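PDB 5VOL: putative esterase from Bacteroides intestinalis DSM 17393, which probably hydrolyses ferulate esters that decorate arabinoxylan, as a ferulic acid esterase of carbohydrate esterase family 1. Local coordinates for residues Gly144-Gly149 with Asn193-Tyr198; Phe156-Ala161 with Leu265-Arg270; Tyr160-Leu165 with Ser259-Cys264; Ala214-Cys219 with Gln244-Asp249; Asp221-Leu226 with Gly250-Glu255. All blocks are in the same frame, centred on the assembly; numbering follows the deposited sequence.

Contact 1. Residues Gly144-Gly149 with Asn193-Tyr198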
# COMPACT_ATOMS: atom_id res chain seq x y z
N GLY C 144 23.65 9.21 -11.12
CA GLY C 144 24.76 9.58 -10.26
C GLY C 144 24.91 8.63 -9.08
O GLY C 144 26.00 8.15 -8.77
N ALA C 145 23.79 8.35 -8.42
CA ALA C 145 23.79 7.46 -7.27
C ALA C 145 24.29 6.07 -7.66
O ALA C 145 25.13 5.49 -6.99
CB ALA C 145 22.37 7.40 -6.67
N THR C 146 23.77 5.55 -8.75
CA THR C 146 24.09 4.21 -9.19
C THR C 146 25.57 4.07 -9.58
O THR C 146 26.23 3.14 -9.14
CB THR C 146 23.19 3.80 -10.37
OG1 THR C 146 21.82 3.76 -9.94
CG2 THR C 146 23.56 2.44 -10.91
N ASN C 147 26.08 5.00 -10.38
CA ASN C 147 27.47 4.88 -10.83
C ASN C 147 28.46 5.16 -9.70
O ASN C 147 29.52 4.56 -9.65
CB ASN C 147 27.74 5.82 -12.04
CG ASN C 147 29.04 5.47 -12.77
OD1 ASN C 147 29.87 6.34 -13.01
ND2 ASN C 147 29.22 4.19 -13.12
N TYR C 148 28.09 6.03 -8.76
CA TYR C 148 28.90 6.22 -7.56
C TYR C 148 29.00 4.90 -6.78
O TYR C 148 30.07 4.53 -6.27
CB TYR C 148 28.31 7.29 -6.64
CG TYR C 148 28.66 8.73 -6.94
CD1 TYR C 148 29.25 9.11 -8.14
CD2 TYR C 148 28.39 9.73 -6.01
CE1 TYR C 148 29.56 10.47 -8.40
CE2 TYR C 148 28.68 11.07 -6.25
CZ TYR C 148 29.28 11.44 -7.44
OH TYR C 148 29.54 12.78 -7.64
N GLY C 149 27.86 4.22 -6.67
CA GLY C 149 27.83 2.96 -5.95
C GLY C 149 28.63 1.91 -6.69
O GLY C 149 29.26 1.05 -6.08
N ASN C 193 29.94 6.89 -18.74
CA ASN C 193 29.77 6.27 -17.43
C ASN C 193 28.46 5.49 -17.32
O ASN C 193 27.87 5.39 -16.24
CB ASN C 193 29.87 7.33 -16.34
CG ASN C 193 31.29 7.84 -16.15
OD1 ASN C 193 31.63 8.96 -16.53
ND2 ASN C 193 32.12 7.00 -15.57
N SER C 194 28.01 4.94 -18.45
CA SER C 194 26.78 4.17 -18.51
C SER C 194 26.70 3.16 -17.37
O SER C 194 27.64 2.39 -17.14
CB SER C 194 26.66 3.45 -19.85
OG SER C 194 25.53 2.57 -19.86
N CYS C 195 25.60 3.20 -16.64
CA CYS C 195 25.40 2.29 -15.52
C CYS C 195 25.15 0.90 -16.05
O CYS C 195 25.57 -0.08 -15.45
CB CYS C 195 24.22 2.75 -14.64
SG CYS C 195 24.55 4.32 -13.78
N VAL C 196 24.48 0.83 -17.19
CA VAL C 196 24.20 -0.43 -17.86
C VAL C 196 25.49 -1.07 -18.35
O VAL C 196 25.78 -2.22 -18.01
CB VAL C 196 23.23 -0.23 -19.03
CG1 VAL C 196 23.00 -1.55 -19.74
CG2 VAL C 196 21.90 0.37 -18.52
N LYS C 197 26.28 -0.32 -19.12
CA LYS C 197 27.54 -0.84 -19.65
C LYS C 197 28.44 -1.34 -18.54
O LYS C 197 29.10 -2.37 -18.69
CB LYS C 197 28.28 0.23 -20.47
CG LYS C 197 29.68 -0.23 -20.89
CD LYS C 197 30.41 0.79 -21.78
CE LYS C 197 30.99 1.94 -20.97
NZ LYS C 197 31.91 1.47 -19.87
N TYR C 198 28.46 -0.63 -17.42
CA TYR C 198 29.33 -0.98 -16.30
C TYR C 198 29.07 -2.40 -15.81
O TYR C 198 30.00 -3.12 -15.47
CB TYR C 198 29.16 0.00 -15.15
CG TYR C 198 30.26 -0.11 -14.14
CD1 TYR C 198 30.18 -1.00 -13.08
CD2 TYR C 198 31.41 0.67 -14.26
CE1 TYR C 198 31.20 -1.11 -12.16
CE2 TYR C 198 32.43 0.57 -13.34
CZ TYR C 198 32.32 -0.32 -12.29
OH TYR C 198 33.34 -0.42 -11.37
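Cys195 presses its sulfur against the helix 140-151 at Thr146 and Asn147, and this is the tight part of the contact. Cys195 SG sits 3.6 Å from Thr146 CG2 and 3.9 Å from Asn147 CB, so it rests at the junction of the two neighbouring side chains. The Thr146 methyl faces it because CG2 is anti to the backbone N, while OG1 (chi1 -64°) turns back to bond Gly142 O in its own helix. Phe232 of helix 226-238 also touches both Thr146 and Cys195, which adds to the burial here.

Toward the partly exposed side the fit is looser. Asn147 OD1 comes within 3.5 Å of Asn193 CB and accepts a hydrogen bond from Arg151 NH2; Asn147 ND2 is bonded to Gln150 OE1. That amide nitrogen also approaches Tyr198 CD2 obliquely, at 4.3 Å. At the N-terminal end of helix 195-200, Ser194 is the N-cap: its OG accepts from Lys197 N at 3.1 Å with a nearly straight angle of 177°.

The side chains that meet at Cys195 do so by apolar and sulfur packing, while Gln150 NE2, one residue on, bonds Cys195 O and links the helices. In this protein helix 195-200, between strands 158-162 and 214-218, packs on helix 140-151, which follows the probable nucleophile elbow, as is typical of the alpha/beta-hydrolase fold.

Contact 2. Residues Phe156-Ala161 with Leu265-Arg270; sequences FCAVYA and LPFVTR
Phe267 meets strand 158-161 through one side of its ring, and aromatic contact accounts for the closest side-chain approach. Its CD2 lies 3.8 Å from Tyr160 CD2, reaching the tyrosine ring at the edge and in its plane, so the two rings do not stack on each other. The CG of Phe267 is anti to the backbone N (chi1 166°), which carries the ring off the helix toward the strand. Phe216 of the next strand completes this cluster: it is stacked with Tyr160 and edge-to-face with Phe267.

Aliphatic packing makes up the second group. The methyl of Ala158 touches Phe267 CE2 at 4.0 Å and Val268 CG1 at 4.4 Å, while Val268 also rests on Ala134 of strand 133-138. The axes of strand 158-161 and helix 265-270 approach to 8.9 Å and run nearly antiparallel, at 166°.

Polar atoms form a third group. Val159 O stands 3.8 Å from Phe267 CE2, the backbone of Val159 pairs with Ala214 and Phe216 of strand 214-218, and no hydrogen bond links the two segments.

With every touching residue buried and no polar bond across, the chemistry implies a union held by the hydrophobic effect and by the fit of aromatic rings.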
# COMPACT_ATOMS: atom_id res chain seq x y z
N PHE C 156 29.77 2.89 -0.09
CA PHE C 156 28.31 2.80 0.10
C PHE C 156 27.81 1.38 0.33
O PHE C 156 28.21 0.44 -0.36
CB PHE C 156 27.60 3.38 -1.12
CG PHE C 156 28.00 4.78 -1.44
CD1 PHE C 156 27.46 5.84 -0.73
CD2 PHE C 156 28.93 5.04 -2.44
CE1 PHE C 156 27.83 7.15 -1.01
CE2 PHE C 156 29.31 6.35 -2.72
CZ PHE C 156 28.76 7.41 -2.01
N CYS C 157 26.90 1.23 1.30
CA CYS C 157 26.30 -0.08 1.56
C CYS C 157 25.04 -0.31 0.72
O CYS C 157 24.64 -1.46 0.50
CB CYS C 157 25.96 -0.23 3.06
SG CYS C 157 24.69 0.90 3.68
N ALA C 158 24.43 0.78 0.25
CA ALA C 158 23.14 0.69 -0.43
C ALA C 158 22.91 1.82 -1.43
O ALA C 158 23.27 2.96 -1.17
CB ALA C 158 22.01 0.68 0.61
N VAL C 159 22.26 1.48 -2.55
CA VAL C 159 21.87 2.45 -3.58
C VAL C 159 20.37 2.32 -3.88
O VAL C 159 19.89 1.23 -4.16
CB VAL C 159 22.66 2.23 -4.89
CG1 VAL C 159 22.17 3.20 -5.98
CG2 VAL C 159 24.17 2.41 -4.65
N TYR C 160 19.66 3.44 -3.85
CA TYR C 160 18.25 3.46 -4.24
C TYR C 160 18.11 4.40 -5.44
O TYR C 160 18.19 5.61 -5.29
CB TYR C 160 17.35 3.92 -3.10
CG TYR C 160 15.87 3.68 -3.34
CD1 TYR C 160 15.15 4.47 -4.22
CD2 TYR C 160 15.20 2.65 -2.67
CE1 TYR C 160 13.78 4.25 -4.44
CE2 TYR C 160 13.84 2.42 -2.88
CZ TYR C 160 13.14 3.21 -3.77
OH TYR C 160 11.80 2.97 -3.96
N ALA C 161 17.88 3.84 -6.61
CA ALA C 161 17.85 4.59 -7.86
C ALA C 161 16.41 4.86 -8.33
O ALA C 161 15.71 3.91 -8.67
CB ALA C 161 18.60 3.81 -8.93
N LEU C 265 13.65 5.18 2.39
CA LEU C 265 14.15 5.43 3.74
C LEU C 265 14.12 4.17 4.63
O LEU C 265 15.11 3.88 5.33
CB LEU C 265 13.37 6.57 4.37
CG LEU C 265 13.62 7.90 3.63
CD1 LEU C 265 12.71 9.00 4.18
CD2 LEU C 265 15.11 8.31 3.74
N PRO C 266 13.02 3.39 4.58
CA PRO C 266 13.09 2.12 5.33
C PRO C 266 14.11 1.14 4.76
O PRO C 266 14.71 0.37 5.52
CB PRO C 266 11.66 1.55 5.20
CG PRO C 266 10.78 2.77 5.03
CD PRO C 266 11.65 3.73 4.17
N PHE C 267 14.30 1.16 3.44
CA PHE C 267 15.27 0.29 2.78
C PHE C 267 16.69 0.52 3.27
O PHE C 267 17.35 -0.42 3.71
CB PHE C 267 15.19 0.48 1.26
CG PHE C 267 16.36 -0.11 0.51
CD1 PHE C 267 16.53 -1.49 0.39
CD2 PHE C 267 17.27 0.73 -0.12
CE1 PHE C 267 17.60 -2.02 -0.32
CE2 PHE C 267 18.36 0.20 -0.84
CZ PHE C 267 18.51 -1.18 -0.94
N VAL C 268 17.19 1.76 3.20
CA VAL C 268 18.56 2.00 3.66
C VAL C 268 18.68 1.75 5.17
O VAL C 268 19.71 1.28 5.66
CB VAL C 268 19.06 3.43 3.31
CG1 VAL C 268 19.00 3.63 1.80
CG2 VAL C 268 18.25 4.49 4.00
N THR C 269 17.61 2.03 5.91
CA THR C 269 17.62 1.78 7.34
C THR C 269 17.86 0.29 7.62
O THR C 269 18.63 -0.06 8.51
CB THR C 269 16.31 2.22 8.00
OG1 THR C 269 16.26 3.65 7.99
CG2 THR C 269 16.20 1.73 9.46
N ARG C 270 17.24 -0.57 6.83
CA ARG C 270 17.48 -2.01 6.92
C ARG C 270 18.94 -2.35 6.67
O ARG C 270 19.54 -3.13 7.41
CB ARG C 270 16.59 -2.77 5.94
CG ARG C 270 15.17 -2.95 6.45
CD ARG C 270 14.38 -3.92 5.61
NE ARG C 270 14.17 -3.51 4.22
CZ ARG C 270 13.16 -2.76 3.81
NH1 ARG C 270 12.27 -2.29 4.68
NH2 ARG C 270 13.04 -2.45 2.53

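Contact 3. Residues Tyr160-Leu165 with Ser259-Cys264; sequences YAMSAL and SALYQC
Cys264 lies over the face of Tyr160, and this pair forms the apolar centre. The CB of Cys264 is 3.6 Å from the centroid of the Tyr160 ring and 9° off its normal, a CH-pi contact over the middle of the ring. Cys264 SG, anti to the backbone N, is displaced toward the root of the tyrosine, 3.6 Å from Tyr160 CB, which makes an oblique sulfur-aromatic contact.

One step outward, Met162 runs beside the tyrosine with CG at the ring edge, in its plane. The extended chain brings Met162 SD to 3.8 Å from Ala260 CB and Met162 CE to 4.3 Å from Cys264 CB. Trp60 and Trp257 touch the same methionine.

At the polar edge Gln263 NE2 donates to Tyr160 OH over 3.0 Å; the angle of 141° and a 20° tilt from the amide plane show a bent bond. The hydroxyl is also hydrogen-bonded to Asp218 OD2 on the neighbouring strand. A phenylalanine in place of Tyr160 would probably keep the ring under Cys264 but leave Gln263 NE2 without this acceptor and Asp218 without one of its partners.

The chemistry therefore implies a dual role for one side chain: its ring packs helix 254-271 on the sheet, and its oxygen ties helix to strand 214-218.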
# COMPACT_ATOMS: atom_id res chain seq x y z
N TYR C 160 19.66 3.44 -3.85
CA TYR C 160 18.25 3.46 -4.24
C TYR C 160 18.11 4.40 -5.44
O TYR C 160 18.19 5.61 -5.29
CB TYR C 160 17.35 3.92 -3.10
CG TYR C 160 15.87 3.68 -3.34
CD1 TYR C 160 15.15 4.47 -4.22
CD2 TYR C 160 15.20 2.65 -2.67
CE1 TYR C 160 13.78 4.25 -4.44
CE2 TYR C 160 13.84 2.42 -2.88
CZ TYR C 160 13.14 3.21 -3.77
OH TYR C 160 11.80 2.97 -3.96
N ALA C 161 17.88 3.84 -6.61
CA ALA C 161 17.85 4.59 -7.86
C ALA C 161 16.41 4.86 -8.33
O ALA C 161 15.71 3.91 -8.67
CB ALA C 161 18.60 3.81 -8.93
N MET C 162 15.98 6.13 -8.35
CA MET C 162 14.61 6.48 -8.76
C MET C 162 14.56 7.03 -10.17
O MET C 162 15.22 8.03 -10.45
CB MET C 162 14.00 7.55 -7.84
CG MET C 162 14.16 7.32 -6.35
SD MET C 162 13.71 8.85 -5.50
CE MET C 162 14.07 8.37 -3.82
N SER C 163 13.76 6.40 -11.04
CA SER C 163 13.56 6.88 -12.41
C SER C 163 14.91 7.25 -13.03
O SER C 163 15.05 8.33 -13.61
CB SER C 163 12.63 8.08 -12.42
OG SER C 163 11.50 7.89 -11.58
N ALA C 164 15.89 6.37 -12.87
CA ALA C 164 17.30 6.76 -12.98
C ALA C 164 17.75 6.95 -14.42
O ALA C 164 17.31 6.25 -15.31
CB ALA C 164 18.18 5.73 -12.29
N LEU C 165 18.65 7.90 -14.62
CA LEU C 165 19.31 8.06 -15.92
C LEU C 165 20.47 7.06 -15.99
O LEU C 165 21.63 7.43 -15.81
CB LEU C 165 19.81 9.48 -16.11
CG LEU C 165 20.45 9.87 -17.44
CD1 LEU C 165 19.40 9.88 -18.56
CD2 LEU C 165 21.13 11.24 -17.32
N SER C 259 6.74 9.58 -3.20
CA SER C 259 6.26 8.29 -2.74
C SER C 259 7.42 7.28 -2.66
O SER C 259 7.41 6.38 -1.82
CB SER C 259 5.13 7.78 -3.64
OG SER C 259 5.58 7.55 -4.96
N ALA C 260 8.44 7.45 -3.51
CA ALA C 260 9.61 6.58 -3.48
C ALA C 260 10.34 6.65 -2.13
O ALA C 260 10.92 5.67 -1.67
CB ALA C 260 10.59 6.94 -4.64
N LEU C 261 10.31 7.82 -1.50
CA LEU C 261 10.93 7.97 -0.18
C LEU C 261 10.42 6.99 0.84
O LEU C 261 11.16 6.56 1.72
CB LEU C 261 10.71 9.38 0.36
CG LEU C 261 11.64 10.46 -0.16
CD1 LEU C 261 11.26 11.78 0.49
CD2 LEU C 261 13.10 10.10 0.18
N TYR C 262 9.13 6.65 0.75
CA TYR C 262 8.51 5.74 1.70
C TYR C 262 9.03 4.32 1.54
O TYR C 262 8.90 3.50 2.45
CB TYR C 262 6.98 5.79 1.56
CG TYR C 262 6.36 6.97 2.29
CD1 TYR C 262 6.03 6.88 3.63
CD2 TYR C 262 6.14 8.19 1.64
CE1 TYR C 262 5.47 7.94 4.31
CE2 TYR C 262 5.58 9.28 2.32
CZ TYR C 262 5.25 9.13 3.66
OH TYR C 262 4.70 10.16 4.37
N GLN C 263 9.64 4.02 0.40
CA GLN C 263 10.34 2.74 0.25
C GLN C 263 11.84 2.88 0.50
O GLN C 263 12.49 2.00 1.09
CB GLN C 263 10.08 2.17 -1.15
CG GLN C 263 8.66 1.64 -1.29
CD GLN C 263 8.11 1.75 -2.71
OE1 GLN C 263 6.89 1.74 -2.90
NE2 GLN C 263 9.00 1.85 -3.71
N CYS C 264 12.39 4.01 0.05
CA CYS C 264 13.83 4.27 0.15
C CYS C 264 14.32 4.38 1.58
O CYS C 264 15.31 3.76 1.94
CB CYS C 264 14.19 5.54 -0.62
SG CYS C 264 15.94 5.99 -0.54

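Contact 4. Residues Ala214-Cys219 with Gln244-Asp249; sequences AWFVDC and QFRVRD. With CA (calcium ion), chain B; CA (calcium ion), chain Q.
The Phe216 ring takes Gln244 CB over one face, 3.9 Å from the centroid and 18° off the normal, a CH-pi contact. The end of that ring, CZ, lies over one face of the Arg246 guanidinium, the two planes inclined by 59°. At the edge of this guanidinium, in its plane, sits Gln244 OE1, gripped by Arg246 NH2 at 2.8 Å and Arg246 NH1 at 3.2 Å; a bend at chi2 (-76°) folds the arginine back. Arg248 turns its edge to Asp218: NE bonds OD1 and NH2 bonds OD2 at 2.9 Å, a side-on salt bridge. Asp218 OD2 is also hydrogen-bonded to Tyr160 OH of strand 158-162.

The backbones pair in parallel, within a beta-alpha-beta unit completed by helix 226-238, with Val217 N donating to Gln244 O at 2.8 Å and Val217 O accepting from Arg246 N at 2.8 Å. On the face opposite Phe216, Val217 CG1 packs on Phe245 CD1 at 3.6 Å.

Gln244 OE1 also binds a calcium ion at 2.4 Å, shared with Asp221, Asp222 and Asp249 of the fourth subunit; Asp249 OD1 binds a second calcium ion that Gln244 of the fourth subunit also binds. The chemistry implies that this edge strand fixes a ligand oxygen with arginine and metal together, linking two subunits.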
# COMPACT_ATOMS: atom_id res chain seq x y z
N ALA C 214 23.81 -3.22 -1.61
CA ALA C 214 22.39 -3.50 -1.77
C ALA C 214 21.79 -2.53 -2.79
O ALA C 214 22.00 -1.33 -2.66
CB ALA C 214 21.65 -3.39 -0.44
N TRP C 215 21.06 -3.05 -3.77
CA TRP C 215 20.51 -2.23 -4.86
C TRP C 215 18.99 -2.26 -4.92
O TRP C 215 18.37 -3.31 -4.79
CB TRP C 215 21.06 -2.70 -6.21
CG TRP C 215 22.56 -2.83 -6.26
CD1 TRP C 215 23.29 -3.92 -5.90
CD2 TRP C 215 23.50 -1.86 -6.75
NE1 TRP C 215 24.63 -3.68 -6.11
CE2 TRP C 215 24.78 -2.42 -6.63
CE3 TRP C 215 23.37 -0.56 -7.27
CZ2 TRP C 215 25.95 -1.74 -7.01
CZ3 TRP C 215 24.54 0.12 -7.65
CH2 TRP C 215 25.81 -0.47 -7.50
N PHE C 216 18.38 -1.10 -5.15
CA PHE C 216 16.93 -0.99 -5.31
C PHE C 216 16.66 -0.06 -6.50
O PHE C 216 17.09 1.09 -6.50
CB PHE C 216 16.30 -0.44 -4.02
CG PHE C 216 14.83 -0.77 -3.84
CD1 PHE C 216 13.87 -0.29 -4.73
CD2 PHE C 216 14.41 -1.53 -2.75
CE1 PHE C 216 12.52 -0.58 -4.56
CE2 PHE C 216 13.06 -1.82 -2.56
CZ PHE C 216 12.10 -1.35 -3.47
N VAL C 217 15.98 -0.58 -7.52
CA VAL C 217 15.64 0.20 -8.71
C VAL C 217 14.13 0.39 -8.82
O VAL C 217 13.36 -0.58 -8.81
CB VAL C 217 16.19 -0.49 -9.97
CG1 VAL C 217 15.75 0.25 -11.23
CG2 VAL C 217 17.73 -0.57 -9.87
N ASP C 218 13.71 1.65 -8.94
CA ASP C 218 12.29 2.02 -8.84
C ASP C 218 11.94 3.00 -9.95
O ASP C 218 12.44 4.12 -9.93
CB ASP C 218 12.04 2.64 -7.46
CG ASP C 218 10.59 2.97 -7.19
OD1 ASP C 218 9.69 2.52 -7.93
OD2 ASP C 218 10.37 3.69 -6.18
N CYS C 219 11.10 2.59 -10.91
CA CYS C 219 10.81 3.41 -12.11
C CYS C 219 9.40 3.16 -12.66
O CYS C 219 8.98 2.00 -12.77
CB CYS C 219 11.85 3.14 -13.20
SG CYS C 219 11.70 4.21 -14.69
N GLN C 244 16.59 -5.34 -6.14
CA GLN C 244 15.13 -5.21 -6.18
C GLN C 244 14.74 -4.32 -7.35
O GLN C 244 15.42 -3.32 -7.61
CB GLN C 244 14.58 -4.63 -4.87
CG GLN C 244 14.85 -5.46 -3.63
CD GLN C 244 14.26 -6.86 -3.72
OE1 GLN C 244 13.15 -7.04 -4.22
NE2 GLN C 244 15.00 -7.86 -3.25
N PHE C 245 13.66 -4.66 -8.03
CA PHE C 245 13.15 -3.85 -9.14
C PHE C 245 11.65 -3.63 -8.91
O PHE C 245 10.92 -4.59 -8.68
CB PHE C 245 13.42 -4.55 -10.48
CG PHE C 245 13.06 -3.73 -11.71
CD1 PHE C 245 13.37 -2.38 -11.78
CD2 PHE C 245 12.43 -4.32 -12.79
CE1 PHE C 245 13.04 -1.62 -12.91
CE2 PHE C 245 12.10 -3.57 -13.94
CZ PHE C 245 12.41 -2.23 -14.00
N ARG C 246 11.21 -2.38 -8.92
CA ARG C 246 9.78 -2.07 -8.89
C ARG C 246 9.40 -1.18 -10.04
O ARG C 246 10.06 -0.20 -10.31
CB ARG C 246 9.37 -1.38 -7.58
CG ARG C 246 9.85 -2.10 -6.30
CD ARG C 246 9.04 -3.36 -5.96
NE ARG C 246 9.59 -3.94 -4.74
CZ ARG C 246 10.54 -4.86 -4.71
NH1 ARG C 246 11.03 -5.36 -5.84
NH2 ARG C 246 11.01 -5.30 -3.54
N VAL C 247 8.30 -1.52 -10.71
CA VAL C 247 7.71 -0.63 -11.69
C VAL C 247 6.34 -0.32 -11.13
O VAL C 247 5.47 -1.19 -11.10
CB VAL C 247 7.62 -1.27 -13.08
CG1 VAL C 247 6.90 -0.33 -14.07
CG2 VAL C 247 9.02 -1.68 -13.59
N ARG C 248 6.17 0.90 -10.64
CA ARG C 248 4.89 1.34 -10.09
C ARG C 248 4.16 2.21 -11.10
O ARG C 248 4.74 2.59 -12.12
CB ARG C 248 5.11 2.09 -8.78
CG ARG C 248 5.87 1.24 -7.76
CD ARG C 248 6.05 1.98 -6.44
NE ARG C 248 7.07 3.03 -6.50
CZ ARG C 248 6.83 4.33 -6.34
NH1 ARG C 248 5.59 4.77 -6.17
NH2 ARG C 248 7.84 5.19 -6.37
N ASP C 249 2.90 2.53 -10.83
CA ASP C 249 2.17 3.46 -11.69
C ASP C 249 2.83 4.85 -11.67
O ASP C 249 3.14 5.40 -10.62
CB ASP C 249 0.71 3.58 -11.25
CG ASP C 249 -0.16 4.35 -12.25
OD1 ASP C 249 0.11 4.27 -13.47
OD2 ASP C 249 -1.11 5.01 -11.82
CA CA B . 12.43 -8.99 -5.50
CA CA Q . 0.51 3.76 -15.72
O HOH W 1 13.23 -10.47 -3.66
O HOH W 2 -1.24 5.59 -15.99
O HOH W 3 0.20 3.16 -18.26
O HOH W 4 14.81 -9.15 -6.49

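Contact 5. Residues Asp221-Leu226 with Gly250-Glu255; sequences DDDFLL and GGHDWE. With CA (calcium ion), chain Q.
Asp223 and His252 form the acid and base positions of a Ser-His-Asp pattern, probably the catalytic triad of this alpha/beta hydrolase. His252 ND1 donates to Asp223 OD2 at 2.8 Å with an angle of 159°, the oxygen lying in the ring plane and used on its syn side. The other ring nitrogen, NE2, is hydrogen-bonded to Ser139 OG on the nucleophile-elbow pattern.

Asp223 is itself positioned by an Asx turn, its OD1 accepting from Leu225 N at 2.7 Å. With an alanine here, His252 ND1 would probably lose its acceptor and the ring would be freer to turn, while Leu225 N would lack its turn-closing bond.

Phe224 meets the histidine T-shaped, its edge set toward the His252 face, with centroids 4.9 Å apart and planes at 84°; Leu225 CD1 flanks His252 CE1.

Beside these loops lies a calcium site. Asp221 chelates the ion through both carboxylate oxygens, Asp222 adds OD2 at 2.6 Å, and Asp249 of the same chain and Gln244 of the fourth subunit help complete the shell. The loops are pinned where Asp222 N donates to Gly250 O at 2.9 Å, and where Gly250 N donates to Asp221 OD1 at 3.1 Å, nearly in line with the C-O bond.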
# COMPACT_ATOMS: atom_id res chain seq x y z
N ASP C 221 5.78 2.99 -14.85
CA ASP C 221 5.45 2.34 -16.11
C ASP C 221 5.33 3.35 -17.26
O ASP C 221 5.49 2.97 -18.42
CB ASP C 221 4.17 1.48 -15.98
CG ASP C 221 2.89 2.28 -15.74
OD1 ASP C 221 2.94 3.42 -15.25
OD2 ASP C 221 1.80 1.72 -16.04
N ASP C 222 5.10 4.62 -16.95
CA ASP C 222 4.95 5.62 -18.00
C ASP C 222 6.19 6.53 -18.16
O ASP C 222 6.13 7.55 -18.83
CB ASP C 222 3.71 6.49 -17.75
CG ASP C 222 2.45 5.67 -17.60
OD1 ASP C 222 2.18 4.80 -18.46
OD2 ASP C 222 1.73 5.89 -16.60
N ASP C 223 7.30 6.13 -17.56
CA ASP C 223 8.53 6.90 -17.60
C ASP C 223 9.35 6.66 -18.88
O ASP C 223 9.53 5.52 -19.29
CB ASP C 223 9.40 6.55 -16.38
CG ASP C 223 10.41 7.62 -16.07
OD1 ASP C 223 11.33 7.84 -16.90
OD2 ASP C 223 10.31 8.23 -14.99
N PHE C 224 9.86 7.74 -19.48
CA PHE C 224 10.68 7.61 -20.69
C PHE C 224 12.01 6.92 -20.39
O PHE C 224 12.67 6.45 -21.30
CB PHE C 224 10.90 8.98 -21.35
CG PHE C 224 11.95 9.84 -20.69
CD1 PHE C 224 11.81 10.24 -19.38
CD2 PHE C 224 13.06 10.27 -21.40
CE1 PHE C 224 12.76 11.05 -18.77
CE2 PHE C 224 14.02 11.08 -20.80
CZ PHE C 224 13.87 11.46 -19.47
N LEU C 225 12.39 6.83 -19.11
CA LEU C 225 13.61 6.11 -18.75
C LEU C 225 13.36 4.66 -18.31
O LEU C 225 14.29 3.99 -17.86
CB LEU C 225 14.36 6.87 -17.64
CG LEU C 225 15.14 8.10 -18.12
CD1 LEU C 225 15.67 8.94 -16.96
CD2 LEU C 225 16.29 7.65 -19.01
N LEU C 226 12.13 4.17 -18.44
CA LEU C 226 11.81 2.80 -18.04
C LEU C 226 12.68 1.78 -18.79
O LEU C 226 13.23 0.86 -18.19
CB LEU C 226 10.33 2.48 -18.26
CG LEU C 226 9.92 1.03 -17.94
CD1 LEU C 226 10.16 0.67 -16.48
CD2 LEU C 226 8.47 0.75 -18.29
N GLY C 250 3.04 5.43 -12.85
CA GLY C 250 3.44 6.82 -12.93
C GLY C 250 4.55 7.14 -13.90
O GLY C 250 5.10 6.26 -14.56
N GLY C 251 4.91 8.41 -13.96
CA GLY C 251 5.95 8.86 -14.86
C GLY C 251 7.08 9.59 -14.17
O GLY C 251 7.38 9.37 -13.00
N HIS C 252 7.72 10.48 -14.93
CA HIS C 252 8.90 11.19 -14.49
C HIS C 252 8.43 12.39 -13.70
O HIS C 252 8.53 13.52 -14.18
CB HIS C 252 9.76 11.63 -15.70
CG HIS C 252 11.23 11.65 -15.45
ND1 HIS C 252 11.95 10.50 -15.20
CD2 HIS C 252 12.13 12.67 -15.45
CE1 HIS C 252 13.23 10.82 -15.02
NE2 HIS C 252 13.36 12.12 -15.18
N ASP C 253 7.92 12.17 -12.49
CA ASP C 253 7.29 13.27 -11.77
C ASP C 253 7.48 13.17 -10.26
O ASP C 253 7.89 12.12 -9.74
CB ASP C 253 5.80 13.34 -12.12
CG ASP C 253 5.06 12.05 -11.77
OD1 ASP C 253 5.02 11.70 -10.58
OD2 ASP C 253 4.53 11.38 -12.69
N TRP C 254 7.18 14.26 -9.56
CA TRP C 254 7.48 14.34 -8.14
C TRP C 254 6.54 13.52 -7.26
O TRP C 254 6.90 13.17 -6.13
CB TRP C 254 7.51 15.80 -7.68
CG TRP C 254 8.92 16.28 -7.77
CD1 TRP C 254 9.48 17.00 -8.79
CD2 TRP C 254 9.99 15.98 -6.86
NE1 TRP C 254 10.82 17.20 -8.55
CE2 TRP C 254 11.16 16.58 -7.37
CE3 TRP C 254 10.06 15.28 -5.64
CZ2 TRP C 254 12.39 16.50 -6.71
CZ3 TRP C 254 11.28 15.21 -4.98
CH2 TRP C 254 12.43 15.82 -5.52
N GLU C 255 5.36 13.15 -7.76
CA GLU C 255 4.56 12.21 -6.98
C GLU C 255 5.28 10.87 -6.93
O GLU C 255 5.24 10.18 -5.92
CB GLU C 255 3.15 12.04 -7.56
CG GLU C 255 2.19 13.16 -7.17
CD GLU C 255 1.99 13.29 -5.67
OE1 GLU C 255 1.38 12.39 -5.04
OE2 GLU C 255 2.46 14.30 -5.10
CA CA Q . 0.51 3.76 -15.72
O HOH W 3 0.20 3.16 -18.26
O HOH W 5 9.20 7.05 -12.91
O HOH W 2 -1.24 5.59 -15.99

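Overall arrangement
From the N terminus, contact 1 opens on helix 140-151 and closes at 193-198, before contacts 4 and 5 begin. Strand 158-162 intervenes and opens contacts 2 and 3, so both cross contact 1; they close last, on helix 254-271, with contact 3 at 259-264 and contact 2 just beyond it. Within these long loops lie contacts 4 and 5, whose segments alternate (214-219, 221-226, 244-249, 250-255) and so cross each other. Contact 1 joins helices on one side of the sheet, contacts 2 and 3 fix the C-terminal helix to it, contact 4 adds its edge strand, and contact 5 joins the loops beyond, sharing a calcium ion with contact 4.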